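Local coordinates for protein exoglucanase A (Cellulomonas fimi, PDB 7CBD) that hydrolyses 1,4-beta-glucosidic linkages of cellulose with inversion of anomeric configuration, releasing cellobiose from non-reducing chain ends, here represented by its glycoside hydrolase family 6 catalytic domain, at residues N26-R31 with A40-V45; Q48-W53 with K365-S370; N18-A23 with K70-N75. All coordinates share one frame; numbering follows the deposited sequence.

Contact 1 (N26-R31 with A40-V45); sequences NAAAGR and AKMRTV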
ATOM      1  N   ASN A  26      16.234  11.591   5.892  1.00  7.12           N
ATOM      2  CA  ASN A  26      17.254  12.290   6.669  1.00  8.01           C
ATOM      3  C   ASN A  26      17.347  13.767   6.289  1.00  7.48           C
ATOM      4  O   ASN A  26      17.620  14.613   7.148  1.00  8.67           O
ATOM      5  CB  ASN A  26      18.607  11.589   6.526  1.00  8.72           C
ATOM      6  CG  ASN A  26      18.686  10.308   7.339  1.00  9.34           C
ATOM      7  OD1 ASN A  26      18.112  10.209   8.422  1.00 10.50           O
ATOM      8  ND2 ASN A  26      19.404   9.323   6.818  1.00 10.21           N
ATOM      9  N   ALA A  27      17.141  14.102   5.013  1.00  7.61           N
ATOM     10  CA  ALA A  27      17.106  15.509   4.629  1.00  8.05           C
ATOM     11  C   ALA A  27      15.930  16.218   5.287  1.00  7.67           C
ATOM     12  O   ALA A  27      16.071  17.340   5.792  1.00  8.50           O
ATOM     13  CB  ALA A  27      17.057  15.641   3.106  1.00  9.41           C
ATOM     14  N   ALA A  28      14.762  15.568   5.310  1.00  7.61           N
ATOM     15  CA  ALA A  28      13.619  16.132   6.018  1.00  7.92           C
ATOM     16  C   ALA A  28      13.932  16.334   7.495  1.00  7.50           C
ATOM     17  O   ALA A  28      13.535  17.346   8.087  1.00  8.05           O
ATOM     18  CB  ALA A  28      12.395  15.239   5.838  1.00  8.83           C
ATOM     19  N   ALA A  29      14.650  15.385   8.103  1.00  7.38           N
ATOM     20  CA  ALA A  29      15.020  15.521   9.510  1.00  7.56           C
ATOM     21  C   ALA A  29      15.911  16.737   9.723  1.00  7.87           C
ATOM     22  O   ALA A  29      15.740  17.480  10.697  1.00  7.80           O
ATOM     23  CB  ALA A  29      15.721  14.250   9.994  1.00  8.13           C
ATOM     24  N   GLY A  30      16.866  16.958   8.813  1.00  8.55           N
ATOM     25  CA  GLY A  30      17.719  18.128   8.908  1.00  8.88           C
ATOM     26  C   GLY A  30      16.937  19.425   8.865  1.00  8.62           C
ATOM     27  O   GLY A  30      17.292  20.393   9.542  1.00  9.93           O
ATOM     28  N   ARG A  31      15.853  19.456   8.088  1.00  7.84           N
ATOM     29  CA  ARG A  31      15.026  20.652   8.008  1.00  8.33           C
ATOM     30  C   ARG A  31      14.183  20.859   9.256  1.00  8.33           C
ATOM     31  O   ARG A  31      13.554  21.914   9.386  1.00  9.64           O
ATOM     32  CB  ARG A  31      14.158  20.617   6.749  1.00  9.49           C
ATOM     33  CG  ARG A  31      14.975  20.674   5.470  1.00  9.20           C
ATOM     34  CD  ARG A  31      14.113  20.856   4.235  1.00  9.84           C
ATOM     35  NE  ARG A  31      13.293  19.682   3.918  1.00  9.04           N
ATOM     36  CZ  ARG A  31      13.683  18.673   3.141  1.00  9.03           C
ATOM     37  NH1 ARG A  31      12.851  17.673   2.880  1.00  9.35           N
ATOM     38  NH2 ARG A  31      14.902  18.655   2.628  1.00 10.17           N
ATOM     39  N   ALA A  40      14.678  13.720  15.501  1.00  7.02           N
ATOM     40  CA  ALA A  40      15.150  12.420  15.974  1.00  7.40           C
ATOM     41  C   ALA A  40      14.190  11.299  15.581  1.00  7.47           C
ATOM     42  O   ALA A  40      14.622  10.193  15.222  1.00  8.18           O
ATOM     43  CB  ALA A  40      15.357  12.463  17.491  1.00  8.69           C
ATOM     44  N   LYS A  41      12.881  11.561  15.652  1.00  7.69           N
ATOM     45  CA  LYS A  41      11.903  10.567  15.215  1.00  8.07           C
ATOM     46  C   LYS A  41      12.016  10.304  13.718  1.00  7.43           C
ATOM     47  O   LYS A  41      11.942   9.152  13.272  1.00  7.68           O
ATOM     48  CB  LYS A  41      10.490  11.045  15.541  1.00  8.96           C
ATOM     49  CG  LYS A  41      10.148  11.103  17.021  1.00 13.07           C
ATOM     50  CD  LYS A  41       8.732  11.652  17.171  1.00 16.63           C
ATOM     51  CE  LYS A  41       8.170  11.490  18.566  1.00 20.32           C
ATOM     52  NZ  LYS A  41       6.741  11.923  18.598  1.00 22.50           N
ATOM     53  N   MET A  42      12.195  11.365  12.926  1.00  7.72           N
ATOM     54  CA  MET A  42      12.393  11.183  11.492  1.00  6.93           C
ATOM     55  C   MET A  42      13.621  10.326  11.210  1.00  6.66           C
ATOM     56  O   MET A  42      13.590   9.462  10.329  1.00  7.20           O
ATOM     57  CB  MET A  42      12.492  12.536  10.790  1.00  7.35           C
ATOM     58  CG  MET A  42      11.209  13.340  10.841  1.00  7.56           C
ATOM     59  SD  MET A  42      11.359  14.867   9.890  1.00  7.97           S
ATOM     60  CE  MET A  42       9.653  15.413   9.861  1.00  7.38           C
ATOM     61  N   ARG A  43      14.705  10.525  11.970  1.00  7.23           N
ATOM     62  CA  ARG A  43      15.887   9.691  11.771  1.00  8.05           C
ATOM     63  C   ARG A  43      15.582   8.217  12.019  1.00  7.67           C
ATOM     64  O   ARG A  43      16.090   7.346  11.308  1.00  9.15           O
ATOM     65  CB  ARG A  43      17.043  10.186  12.636  1.00  8.55           C
ATOM     66  CG  ARG A  43      17.565  11.553  12.196  1.00 10.03           C
ATOM     67  CD  ARG A  43      18.891  11.909  12.844  1.00 11.23           C
ATOM     68  NE  ARG A  43      18.796  12.026  14.298  1.00 11.96           N
ATOM     69  CZ  ARG A  43      18.582  13.167  14.952  1.00 12.49           C
ATOM     70  NH1 ARG A  43      18.415  14.310  14.292  1.00 13.97           N
ATOM     71  NH2 ARG A  43      18.527  13.164  16.277  1.00 12.44           N
ATOM     72  N   THR A  44      14.737   7.915  13.010  1.00  7.26           N
ATOM     73  CA  THR A  44      14.326   6.528  13.227  1.00  7.84           C
ATOM     74  C   THR A  44      13.569   5.982  12.023  1.00  7.29           C
ATOM     75  O   THR A  44      13.796   4.843  11.597  1.00  8.92           O
ATOM     76  CB  THR A  44      13.461   6.430  14.481  1.00  8.86           C
ATOM     77  OG1 THR A  44      14.212   6.903  15.598  1.00  9.50           O
ATOM     78  CG2 THR A  44      13.024   4.985  14.730  1.00 10.01           C
ATOM     79  N   VAL A  45      12.671   6.786  11.455  1.00  6.77           N
ATOM     80  CA  VAL A  45      11.900   6.350  10.293  1.00  7.23           C
ATOM     81  C   VAL A  45      12.820   5.981   9.135  1.00  7.38           C
ATOM     82  O   VAL A  45      12.556   5.020   8.397  1.00  7.69           O
ATOM     83  CB  VAL A  45      10.887   7.444   9.913  1.00  7.37           C
ATOM     84  CG1 VAL A  45      10.221   7.151   8.571  1.00  7.08           C
ATOM     85  CG2 VAL A  45       9.838   7.595  11.003  1.00  8.04           C
TER

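Contact 2 (Q48-W53 with K365-S370); sequences QPTAVW and KPPGES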
ATOM      1  N   GLN A  48      13.876   2.307   8.335  1.00  7.22           N
ATOM      2  CA  GLN A  48      12.873   1.275   8.103  1.00  7.06           C
ATOM      3  C   GLN A  48      12.796   0.879   6.629  1.00  6.32           C
ATOM      4  O   GLN A  48      13.090   1.688   5.747  1.00  6.44           O
ATOM      5  CB  GLN A  48      11.511   1.773   8.569  1.00  8.16           C
ATOM      6  CG  GLN A  48      11.478   1.968  10.075  1.00  9.31           C
ATOM      7  CD  GLN A  48      11.787   0.673  10.797  1.00 10.63           C
ATOM      8  OE1 GLN A  48      11.106  -0.323  10.583  1.00 12.10           O
ATOM      9  NE2 GLN A  48      12.839   0.667  11.621  1.00 12.65           N
ATOM     10  N   PRO A  49      12.400  -0.369   6.359  1.00  6.28           N
ATOM     11  CA  PRO A  49      12.337  -0.869   4.976  1.00  6.27           C
ATOM     12  C   PRO A  49      11.050  -0.445   4.276  1.00  6.36           C
ATOM     13  O   PRO A  49       9.954  -0.574   4.829  1.00  7.08           O
ATOM     14  CB  PRO A  49      12.377  -2.393   5.157  1.00  6.65           C
ATOM     15  CG  PRO A  49      11.695  -2.609   6.465  1.00  6.92           C
ATOM     16  CD  PRO A  49      12.091  -1.427   7.339  1.00  7.13           C
ATOM     17  N   THR A  50      11.190   0.027   3.035  1.00  5.93           N
ATOM     18  CA  THR A  50      10.072   0.431   2.192  1.00  5.41           C
ATOM     19  C   THR A  50      10.219  -0.213   0.819  1.00  5.82           C
ATOM     20  O   THR A  50      11.322  -0.563   0.388  1.00  6.98           O
ATOM     21  CB  THR A  50      10.029   1.959   2.012  1.00  6.17           C
ATOM     22  OG1 THR A  50      11.295   2.422   1.520  1.00  6.33           O
ATOM     23  CG2 THR A  50       9.709   2.660   3.320  1.00  6.93           C
ATOM     24  N   ALA A  51       9.097  -0.351   0.120  1.00  5.14           N
ATOM     25  CA  ALA A  51       9.126  -0.954  -1.202  1.00  5.77           C
ATOM     26  C   ALA A  51       9.628   0.036  -2.243  1.00  5.69           C
ATOM     27  O   ALA A  51       9.413   1.249  -2.142  1.00  6.35           O
ATOM     28  CB  ALA A  51       7.739  -1.446  -1.604  1.00  6.22           C
ATOM     29  N   VAL A  52      10.287  -0.505  -3.262  1.00  5.60           N
ATOM     30  CA  VAL A  52      10.697   0.261  -4.430  1.00  5.71           C
ATOM     31  C   VAL A  52       9.625   0.104  -5.500  1.00  5.18           C
ATOM     32  O   VAL A  52       9.275  -1.020  -5.881  1.00  6.35           O
ATOM     33  CB  VAL A  52      12.068  -0.214  -4.941  1.00  6.58           C
ATOM     34  CG1 VAL A  52      12.388   0.443  -6.277  1.00  8.13           C
ATOM     35  CG2 VAL A  52      13.136   0.085  -3.898  1.00  7.13           C
ATOM     36  N   TRP A  53       9.103   1.227  -5.987  1.00  5.77           N
ATOM     37  CA  TRP A  53       7.996   1.229  -6.941  1.00  6.32           C
ATOM     38  C   TRP A  53       8.534   1.370  -8.359  1.00  6.20           C
ATOM     39  O   TRP A  53       9.199   2.360  -8.680  1.00  7.71           O
ATOM     40  CB  TRP A  53       7.041   2.390  -6.661  1.00  6.51           C
ATOM     41  CG  TRP A  53       6.215   2.212  -5.428  1.00  6.07           C
ATOM     42  CD1 TRP A  53       6.668   2.111  -4.135  1.00  6.43           C
ATOM     43  CD2 TRP A  53       4.786   2.112  -5.364  1.00  5.60           C
ATOM     44  NE1 TRP A  53       5.601   1.962  -3.274  1.00  6.61           N
ATOM     45  CE2 TRP A  53       4.439   1.957  -4.003  1.00  5.95           C
ATOM     46  CE3 TRP A  53       3.767   2.142  -6.319  1.00  6.46           C
ATOM     47  CZ2 TRP A  53       3.116   1.819  -3.584  1.00  5.79           C
ATOM     48  CZ3 TRP A  53       2.456   2.011  -5.894  1.00  6.87           C
ATOM     49  CH2 TRP A  53       2.142   1.856  -4.542  1.00  6.79           C
ATOM     50  N   LYS A 365       3.866   1.647   0.331  1.00  5.80           N
ATOM     51  CA  LYS A 365       4.008   3.073   0.051  1.00  5.88           C
ATOM     52  C   LYS A 365       5.090   3.649   0.963  1.00  5.42           C
ATOM     53  O   LYS A 365       5.074   3.384   2.169  1.00  7.09           O
ATOM     54  CB  LYS A 365       2.689   3.778   0.335  1.00  7.35           C
ATOM     55  CG  LYS A 365       2.727   5.274   0.092  1.00  8.64           C
ATOM     56  CD  LYS A 365       2.775   5.595  -1.393  1.00  9.82           C
ATOM     57  CE  LYS A 365       2.742   7.104  -1.621  1.00 12.08           C
ATOM     58  NZ  LYS A 365       2.589   7.469  -3.058  1.00 13.34           N
ATOM     59  N   PRO A 366       6.040   4.428   0.445  1.00  5.63           N
ATOM     60  CA  PRO A 366       7.070   5.021   1.325  1.00  5.86           C
ATOM     61  C   PRO A 366       6.550   6.287   1.980  1.00  5.65           C
ATOM     62  O   PRO A 366       6.163   7.238   1.279  1.00  6.06           O
ATOM     63  CB  PRO A 366       8.226   5.335   0.360  1.00  6.25           C
ATOM     64  CG  PRO A 366       7.910   4.546  -0.921  1.00  6.89           C
ATOM     65  CD  PRO A 366       6.399   4.582  -0.974  1.00  5.53           C
ATOM     66  N   PRO A 367       6.512   6.342   3.312  1.00  6.15           N
ATOM     67  CA  PRO A 367       6.018   7.552   3.978  1.00  6.40           C
ATOM     68  C   PRO A 367       6.765   8.791   3.512  1.00  6.72           C
ATOM     69  O   PRO A 367       7.993   8.797   3.403  1.00  7.04           O
ATOM     70  CB  PRO A 367       6.271   7.268   5.465  1.00  7.41           C
ATOM     71  CG  PRO A 367       6.210   5.770   5.560  1.00  6.40           C
ATOM     72  CD  PRO A 367       6.815   5.262   4.276  1.00  6.78           C
ATOM     73  N   GLY A 368       6.002   9.850   3.231  1.00  5.83           N
ATOM     74  CA  GLY A 368       6.548  11.094   2.745  1.00  6.88           C
ATOM     75  C   GLY A 368       6.343  11.333   1.264  1.00  7.06           C
ATOM     76  O   GLY A 368       6.393  12.488   0.823  1.00  8.34           O
ATOM     77  N   GLU A 369       6.106  10.278   0.482  1.00  5.89           N
ATOM     78  CA  GLU A 369       5.841  10.444  -0.939  1.00  6.51           C
ATOM     79  C   GLU A 369       4.368  10.767  -1.161  1.00  6.86           C
ATOM     80  O   GLU A 369       3.483  10.096  -0.619  1.00  7.41           O
ATOM     81  CB  GLU A 369       6.236   9.175  -1.694  1.00  7.47           C
ATOM     82  CG  GLU A 369       7.746   8.977  -1.700  1.00  7.80           C
ATOM     83  CD  GLU A 369       8.224   7.798  -2.519  1.00  8.35           C
ATOM     84  OE1 GLU A 369       7.408   7.125  -3.181  1.00  9.41           O
ATOM     85  OE2 GLU A 369       9.443   7.559  -2.498  1.00  9.21           O
ATOM     86  N   SER A 370       4.108  11.785  -1.977  1.00  7.68           N
ATOM     87  CA  SER A 370       2.750  12.220  -2.257  1.00  7.23           C
ATOM     88  C   SER A 370       1.970  11.152  -3.022  1.00  7.13           C
ATOM     89  O   SER A 370       2.537  10.343  -3.770  1.00  8.05           O
ATOM     90  CB  SER A 370       2.799  13.487  -3.104  1.00  7.77           C
ATOM     91  OG  SER A 370       1.498  13.939  -3.419  1.00  8.51           O
TER

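Contact 3 (N18-A23 with K70-N75); sequences NPTWAA and KFHLDN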
ATOM      1  N   ASN A  18      15.811   1.137   1.512  1.00  6.29           N
ATOM      2  CA  ASN A  18      16.101   1.902   0.306  1.00  6.54           C
ATOM      3  C   ASN A  18      16.931   3.130   0.663  1.00  7.33           C
ATOM      4  O   ASN A  18      16.413   4.059   1.295  1.00  7.15           O
ATOM      5  CB  ASN A  18      14.769   2.289  -0.344  1.00  6.00           C
ATOM      6  CG  ASN A  18      14.931   3.180  -1.557  1.00  6.53           C
ATOM      7  OD1 ASN A  18      16.036   3.591  -1.910  1.00  7.96           O
ATOM      8  ND2 ASN A  18      13.817   3.479  -2.209  1.00  7.33           N
ATOM      9  N   PRO A  19      18.212   3.180   0.276  1.00  7.41           N
ATOM     10  CA  PRO A  19      19.050   4.320   0.687  1.00  7.74           C
ATOM     11  C   PRO A  19      18.621   5.641   0.081  1.00  7.66           C
ATOM     12  O   PRO A  19      18.906   6.695   0.666  1.00  8.12           O
ATOM     13  CB  PRO A  19      20.455   3.916   0.226  1.00  9.32           C
ATOM     14  CG  PRO A  19      20.207   2.994  -0.916  1.00 10.16           C
ATOM     15  CD  PRO A  19      18.937   2.242  -0.598  1.00  8.54           C
ATOM     16  N   THR A  20      17.947   5.625  -1.072  1.00  7.27           N
ATOM     17  CA  THR A  20      17.479   6.868  -1.675  1.00  7.08           C
ATOM     18  C   THR A  20      16.348   7.469  -0.852  1.00  6.99           C
ATOM     19  O   THR A  20      16.347   8.672  -0.549  1.00  7.93           O
ATOM     20  CB  THR A  20      17.034   6.602  -3.111  1.00  7.92           C
ATOM     21  OG1 THR A  20      18.089   5.927  -3.810  1.00  8.87           O
ATOM     22  CG2 THR A  20      16.695   7.909  -3.841  1.00  9.32           C
ATOM     23  N   TRP A  21      15.381   6.638  -0.454  1.00  7.01           N
ATOM     24  CA  TRP A  21      14.315   7.121   0.415  1.00  7.38           C
ATOM     25  C   TRP A  21      14.861   7.487   1.791  1.00  6.93           C
ATOM     26  O   TRP A  21      14.475   8.513   2.364  1.00  7.40           O
ATOM     27  CB  TRP A  21      13.204   6.074   0.510  1.00  7.72           C
ATOM     28  CG  TRP A  21      12.132   6.424   1.499  1.00  6.74           C
ATOM     29  CD1 TRP A  21      11.051   7.240   1.300  1.00  7.33           C
ATOM     30  CD2 TRP A  21      12.037   5.952   2.846  1.00  6.82           C
ATOM     31  NE1 TRP A  21      10.296   7.311   2.454  1.00  7.05           N
ATOM     32  CE2 TRP A  21      10.884   6.528   3.415  1.00  6.76           C
ATOM     33  CE3 TRP A  21      12.829   5.107   3.635  1.00  7.00           C
ATOM     34  CZ2 TRP A  21      10.492   6.270   4.729  1.00  7.08           C
ATOM     35  CZ3 TRP A  21      12.443   4.857   4.935  1.00  7.90           C
ATOM     36  CH2 TRP A  21      11.287   5.438   5.472  1.00  7.15           C
ATOM     37  N   ALA A  22      15.796   6.691   2.316  1.00  7.22           N
ATOM     38  CA  ALA A  22      16.399   7.029   3.599  1.00  7.52           C
ATOM     39  C   ALA A  22      17.049   8.407   3.549  1.00  7.18           C
ATOM     40  O   ALA A  22      16.930   9.190   4.500  1.00  8.28           O
ATOM     41  CB  ALA A  22      17.422   5.966   3.998  1.00  8.86           C
ATOM     42  N   ALA A  23      17.738   8.720   2.449  1.00  7.70           N
ATOM     43  CA  ALA A  23      18.362  10.035   2.320  1.00  7.55           C
ATOM     44  C   ALA A  23      17.311  11.140   2.287  1.00  7.66           C
ATOM     45  O   ALA A  23      17.499  12.208   2.886  1.00  8.38           O
ATOM     46  CB  ALA A  23      19.257  10.079   1.080  1.00  9.52           C
ATOM     47  N   LYS A  70      18.359  -2.054 -11.070  1.00  7.42           N
ATOM     48  CA  LYS A  70      19.607  -2.772 -10.818  1.00  7.35           C
ATOM     49  C   LYS A  70      20.313  -2.230  -9.579  1.00  7.57           C
ATOM     50  O   LYS A  70      20.854  -3.000  -8.776  1.00  7.90           O
ATOM     51  CB  LYS A  70      20.532  -2.688 -12.031  1.00  9.26           C
ATOM     52  CG  LYS A  70      21.928  -3.272 -11.765  1.00 11.91           C
ATOM     53  CD  LYS A  70      22.752  -3.345 -13.052  1.00 13.28           C
ATOM     54  CE  LYS A  70      24.259  -3.225 -12.810  1.00 17.48           C
ATOM     55  NZ  LYS A  70      24.807  -4.193 -11.834  1.00 17.49           N
ATOM     56  N   PHE A  71      20.318  -0.904  -9.415  1.00  7.24           N
ATOM     57  CA  PHE A  71      20.885  -0.270  -8.227  1.00  7.76           C
ATOM     58  C   PHE A  71      20.330  -0.904  -6.959  1.00  7.03           C
ATOM     59  O   PHE A  71      21.086  -1.308  -6.067  1.00  7.49           O
ATOM     60  CB  PHE A  71      20.569   1.230  -8.296  1.00  8.44           C
ATOM     61  CG  PHE A  71      20.827   1.994  -7.020  1.00  9.09           C
ATOM     62  CD1 PHE A  71      22.112   2.376  -6.663  1.00 10.25           C
ATOM     63  CD2 PHE A  71      19.771   2.388  -6.212  1.00 10.16           C
ATOM     64  CE1 PHE A  71      22.341   3.113  -5.504  1.00 11.02           C
ATOM     65  CE2 PHE A  71      19.989   3.124  -5.054  1.00 10.71           C
ATOM     66  CZ  PHE A  71      21.275   3.484  -4.700  1.00 10.62           C
ATOM     67  N   HIS A  72      19.004  -1.042  -6.880  1.00  7.51           N
ATOM     68  CA  HIS A  72      18.381  -1.595  -5.678  1.00  6.76           C
ATOM     69  C   HIS A  72      18.683  -3.078  -5.500  1.00  6.96           C
ATOM     70  O   HIS A  72      18.925  -3.532  -4.376  1.00  7.90           O
ATOM     71  CB  HIS A  72      16.877  -1.342  -5.707  1.00  7.15           C
ATOM     72  CG  HIS A  72      16.530   0.106  -5.624  1.00  7.40           C
ATOM     73  ND1 HIS A  72      16.743   0.856  -4.488  1.00  8.58           N
ATOM     74  CD2 HIS A  72      16.032   0.954  -6.552  1.00  8.76           C
ATOM     75  CE1 HIS A  72      16.366   2.101  -4.712  1.00  8.43           C
ATOM     76  NE2 HIS A  72      15.938   2.190  -5.959  1.00  9.09           N
ATOM     77  N   LEU A  73      18.653  -3.854  -6.584  1.00  7.28           N
ATOM     78  CA  LEU A  73      18.958  -5.278  -6.470  1.00  7.28           C
ATOM     79  C   LEU A  73      20.391  -5.496  -5.990  1.00  5.89           C
ATOM     80  O   LEU A  73      20.644  -6.339  -5.114  1.00  7.12           O
ATOM     81  CB  LEU A  73      18.705  -5.977  -7.801  1.00  7.68           C
ATOM     82  CG  LEU A  73      17.241  -5.999  -8.232  1.00  7.54           C
ATOM     83  CD1 LEU A  73      17.146  -6.392  -9.692  1.00  8.40           C
ATOM     84  CD2 LEU A  73      16.466  -6.973  -7.370  1.00  8.00           C
ATOM     85  N   ASP A  74      21.340  -4.732  -6.539  1.00  6.46           N
ATOM     86  CA  ASP A  74      22.724  -4.812  -6.076  1.00  7.10           C
ATOM     87  C   ASP A  74      22.843  -4.407  -4.609  1.00  6.85           C
ATOM     88  O   ASP A  74      23.560  -5.053  -3.833  1.00  7.76           O
ATOM     89  CB  ASP A  74      23.616  -3.914  -6.931  1.00  8.39           C
ATOM     90  CG  ASP A  74      23.779  -4.416  -8.354  1.00  9.72           C
ATOM     91  OD1 ASP A  74      23.534  -5.616  -8.628  1.00 10.56           O
ATOM     92  OD2 ASP A  74      24.171  -3.586  -9.210  1.00 10.57           O
ATOM     93  N   ASN A  75      22.157  -3.329  -4.211  1.00  7.07           N
ATOM     94  CA  ASN A  75      22.165  -2.934  -2.804  1.00  7.75           C
ATOM     95  C   ASN A  75      21.593  -4.040  -1.935  1.00  6.99           C
ATOM     96  O   ASN A  75      22.094  -4.299  -0.834  1.00  7.81           O
ATOM     97  CB  ASN A  75      21.324  -1.679  -2.587  1.00  7.99           C
ATOM     98  CG  ASN A  75      21.881  -0.461  -3.276  1.00  9.75           C
ATOM     99  OD1 ASN A  75      23.050  -0.414  -3.657  1.00 10.41           O
ATOM    100  ND2 ASN A  75      21.027   0.551  -3.444  1.00 10.25           N
TER

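Contact 1 (N26-R31 with A40-V45)
The flat carboxamide of N26 lies against the aliphatic stem of R43, N26 OD1 approaching R43 CG to 4.0 Å. The two side chains cross at about a right angle, and the amide plane is turned 29° from that of the more distant guanidinium. No bond joins them. The charged end of R43 doubles back at chi3 over its own helix, where A40 CA lies 3.5 Å above one face of the R43 guanidinium, near the rim, and NE is hydrogen-bonded to T434 O. On segment 26-31 the R31 guanidinium folds back in the same way, with A27 O and A28 CA over one face, while its NH1 forms a salt bridge with E417 OE1.

The apolar centre is built from alanines and one methionine. A29 CB meets M42 CB at 3.7 Å and also leans on R43 CG, 3.9 Å from the A29 methyl carbon. M42 carries CG anti to its carbonyl carbon (chi1 -66°), and the extended chain beyond runs SD past the A29 methyl to within 3.7 Å of A29 CA. The same sulfur lies 3.8 Å from A28 O and also touches the A28 methyl. Small side chains at A28 and A29 are consistent with an approach of 8.4 Å between the short helix axes. No hydrogen bond crosses the interface.

The segments run antiparallel, at 177°, and belong to consecutive helices, 19-30 and 36-45, which form a helical hairpin. Helix 417-425 packs against this pair, F420 and V421 touching M42 while W415, just before it, touches A28; the chain around T434 lies against helix 36-45, with T434 in backbone hydrogen bonding with A40.

Contact 2 (Q48-W53 with K365-S370)
W53 sets its indole obliquely against the ring of P366, joining two segments of the distorted, incomplete beta/alpha barrel of family 6 glycoside hydrolases. Segment 48-53 leads into strand 52-54, the first of seven parallel barrel strands, and segment 365-370 follows the last, 358-362.

The pyrrole side of the indole does most of the touching. W53 NE1 lies 3.6 Å from P366 CD and 3.9 Å from K365 CA, and round the rim W53 CZ2 comes to 4.0 Å from K365 N, which sits in the indole plane at its edge. CG of W53 is anti to the carbonyl carbon (chi1 -72°), bringing NE1 to the 365-370 side, where it is hydrogen-bonded to I364 O. That bond limits rotation of the indole, and Y94 meets it edge-to-face. K365 N is held by D295 OD2.

T50 crosses P367 at a slant, its methyl CG2 resting 4.0 Å from P367 CD and also against P366 CA. Its hydroxyl takes the place between backbone N and carbonyl carbon (chi1 54°), leaving the methyl to meet the prolines. P366 CG fills in beside the backbone, 3.8 Å from A51 O, and W21 of helix 19-30 packs against both T50 and P366.

The loop then reverses in a type II turn from P366 to E369, with G368 at positive phi and E369 N bonded to P366 O at 3.1 Å. It leads to D371, a predicted catalytic residue with which K365 makes a long, weak ion pair. K365 NZ also stands nearly over the six-membered ring of W53, but 5.9 Å from its centroid, for at most a weak cation-pi attraction; this NZ donates to S370 O at 3.0 Å, from above the carbonyl plane, 53° out of it.

Contact 3 (N18-A23 with K70-N75)
N18 and H72 make the closest approach between the two segments, an amide oxygen against a ring carbon: N18 OD1 lies 3.2 Å from H72 CE1, near the imidazole plane at its edge. The amide plane is almost perpendicular to that of the ring (84°). N18 holds CG opposite its backbone N and beside the carbonyl carbon, which lets OD1 face both H72 and the start of its own helix. No hydrogen bond crosses the contact, and H72 ND1 is engaged instead by Y16 OH, which also bonds N75 ND2.

Within segment 18-23 the same oxygen is an N-cap. T20 N donates to N18 OD1 at 2.9 Å from above the amide plane, 41° out of it, and W21 N adds a weak second bond. With a leucine at this position OD1 is gone, and T20 N would probably be left without its acceptor, the helix start uncapped and H72 CE1 without its polar neighbour.

Van der Waals packing completes the interface toward the surface. P19 CG touches F71 CZ at 4.0 Å and N75 ND2 at 3.6 Å, while T20 OG1 comes obliquely to F71 CE2, also at 3.6 Å. Within segment 70-75 the side chains also pack on one another: F71 CD2 sits 3.7 Å above the centre of one H72 face, and N75 ND2 lies over a face of F71, toward its rim.

The short axes lie at 97° and come no closer than 12.3 Å, so side chains alone bridge them. H72 also reaches V52 and F89, on the adjacent parallel strands 52-54 and 87-93. The start of helix 19-30 thus abuts helix 69-83, which lies in the connection between these strands, the beta-alpha-beta crossover characteristic of beta/alpha barrels.

Helix 19-30 ties the set together, supplying one side of both contact 1 and contact 3, whose centres are about 18 Å apart. W21, which makes no touch across contact 3, is the junction: W21 NE1 bonds P367 O at 2.9 Å in contact 2, and W21 CH2 packs 3.2 Å from V45 O in contact 1. V52, in segment 48-53, also packs on H72 of contact 3 (V52 CG1 to H72 CD2 3.7 Å); contacts 2 and 3 have centres about 12 Å apart. Along the chain contact 1 leads into contact 2. Contact 2 alone borders the predicted active site: between nearest side-chain atoms, K365 is about 3 Å from D371 and W53 about 8 Å from D149, the predicted proton donor.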